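PDB 5FQ8: outer membrane protein OMP121 from Bacteroides thetaiotaomicron, which probably imports a substrate across the bacterial outer membrane as a TonB-dependent transporter, a beta-barrel whose lumen holds a plug domain. Local coordinates for residues T646-G651 against Y667-T672. Residues are numbered along the deposited sequence; the frame is centred on the assembly and turned at random.
Sequences TESEVG and YYNRNT
Asn669 O accepts a hydrogen bond from Ser648 N at 2.9 Å and also the CA-H of Glu647, whose CA lies 3.2 Å from that oxygen. Ser648 O returns the bond to Asn669 N, closing one of three hydrogen-bonded pairs; Thr646 with Asn671 and Val650 with Tyr667 are the others, and six N-H...O bonds in all join the antiparallel segments. Glu647 with Arg670 and Glu649 with Tyr668 form the non-hydrogen-bonded pairs, side chains on the inner face. The extended chain of Glu647 brings its carboxylate beside the Arg670 guanidinium, but the modelled salt bridge is doubtful because its two end atoms are too close. These charges suit a wall turned to the plug: Arg89 pairs with both glutamates, while Arg670 NH2 donates to the carbonyls of Lys145 and Ala158. Tyr668, long and aromatic with a polar end, fits its buried position by bonding Asn727 through its hydroxyl. The other face is more open. There Val650 CG1 lies 4.1 Å from Tyr667 CB, consistent with a face turned outward from the barrel, and one water joins Ser648 OG to Asn669 ND2, the latter bond weak. Together the segments form part of the hairpin 643-656/661-680, flanked by strands 582-596 and 697-712.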
# COMPACT_ATOMS: atom_id res chain seq x y z
N THR B 646 -13.44 22.17 37.40
CA THR B 646 -13.67 23.24 38.35
C THR B 646 -12.36 23.56 39.05
O THR B 646 -11.64 22.66 39.46
CB THR B 646 -14.71 22.87 39.40
OG1 THR B 646 -15.81 22.22 38.78
CG2 THR B 646 -15.20 24.11 40.10
N GLU B 647 -12.08 24.86 39.19
CA GLU B 647 -10.84 25.30 39.82
C GLU B 647 -11.13 26.39 40.82
O GLU B 647 -12.00 27.23 40.60
CB GLU B 647 -9.85 25.80 38.80
CG GLU B 647 -8.51 26.14 39.38
CD GLU B 647 -7.49 26.36 38.32
OE1 GLU B 647 -7.70 27.25 37.48
OE2 GLU B 647 -6.50 25.63 38.30
N SER B 648 -10.40 26.36 41.94
CA SER B 648 -10.32 27.45 42.91
C SER B 648 -8.89 27.96 42.95
O SER B 648 -7.95 27.17 42.95
CB SER B 648 -10.73 27.01 44.31
OG SER B 648 -11.95 26.31 44.30
N GLU B 649 -8.73 29.27 43.00
CA GLU B 649 -7.39 29.82 43.02
C GLU B 649 -7.35 31.13 43.79
O GLU B 649 -8.25 31.95 43.66
CB GLU B 649 -6.87 30.03 41.60
CG GLU B 649 -5.42 30.41 41.53
CD GLU B 649 -4.95 30.58 40.12
OE1 GLU B 649 -5.82 30.58 39.23
OE2 GLU B 649 -3.73 30.70 39.91
N VAL B 650 -6.29 31.31 44.57
CA VAL B 650 -6.01 32.56 45.27
C VAL B 650 -4.53 32.86 45.10
O VAL B 650 -3.70 31.95 45.04
CB VAL B 650 -6.42 32.50 46.75
CG1 VAL B 650 -5.63 31.43 47.49
CG2 VAL B 650 -6.26 33.84 47.41
N GLY B 651 -4.19 34.14 45.00
CA GLY B 651 -2.83 34.53 44.70
C GLY B 651 -2.50 35.92 45.19
O GLY B 651 -3.39 36.75 45.39
N TYR B 667 -2.00 29.74 44.69
CA TYR B 667 -2.45 28.48 45.25
C TYR B 667 -3.70 28.05 44.51
O TYR B 667 -4.68 28.79 44.47
CB TYR B 667 -2.76 28.61 46.74
CG TYR B 667 -1.56 28.84 47.62
CD1 TYR B 667 -0.83 27.78 48.13
CD2 TYR B 667 -1.17 30.13 47.98
CE1 TYR B 667 0.25 27.98 48.94
CE2 TYR B 667 -0.08 30.35 48.80
CZ TYR B 667 0.62 29.27 49.27
OH TYR B 667 1.71 29.47 50.08
N TYR B 668 -3.67 26.85 43.93
CA TYR B 668 -4.73 26.40 43.04
C TYR B 668 -5.22 25.02 43.44
O TYR B 668 -4.48 24.19 43.98
CB TYR B 668 -4.27 26.35 41.61
CG TYR B 668 -3.08 25.47 41.39
CD1 TYR B 668 -3.23 24.11 41.14
CD2 TYR B 668 -1.81 25.99 41.41
CE1 TYR B 668 -2.14 23.32 40.93
CE2 TYR B 668 -0.72 25.20 41.21
CZ TYR B 668 -0.89 23.87 40.97
OH TYR B 668 0.22 23.11 40.77
N ASN B 669 -6.48 24.76 43.12
CA ASN B 669 -7.13 23.49 43.41
C ASN B 669 -8.00 23.14 42.21
O ASN B 669 -9.06 23.74 42.03
CB ASN B 669 -7.93 23.58 44.70
CG ASN B 669 -8.78 22.36 44.95
OD1 ASN B 669 -8.31 21.39 45.52
ND2 ASN B 669 -10.03 22.42 44.55
N ARG B 670 -7.56 22.18 41.41
CA ARG B 670 -8.13 21.87 40.10
C ARG B 670 -8.76 20.48 40.12
O ARG B 670 -8.09 19.51 40.49
CB ARG B 670 -7.03 21.93 39.04
CG ARG B 670 -7.46 22.11 37.62
CD ARG B 670 -6.23 21.95 36.76
NE ARG B 670 -6.21 22.83 35.59
CZ ARG B 670 -5.78 24.08 35.60
NH1 ARG B 670 -5.37 24.62 36.72
NH2 ARG B 670 -5.79 24.80 34.50
N ASN B 671 -10.02 20.38 39.70
CA ASN B 671 -10.72 19.09 39.61
C ASN B 671 -11.31 18.94 38.22
O ASN B 671 -12.23 19.66 37.85
CB ASN B 671 -11.83 18.96 40.66
CG ASN B 671 -11.30 18.60 42.03
OD1 ASN B 671 -11.35 19.40 42.96
ND2 ASN B 671 -10.78 17.39 42.17
N THR B 672 -10.80 17.98 37.46
CA THR B 672 -11.35 17.62 36.16
C THR B 672 -12.26 16.40 36.32
O THR B 672 -11.78 15.32 36.65
CB THR B 672 -10.22 17.35 35.17
OG1 THR B 672 -9.36 18.48 35.12
CG2 THR B 672 -10.79 17.08 33.79
O HOH W 1 -12.47 23.73 43.67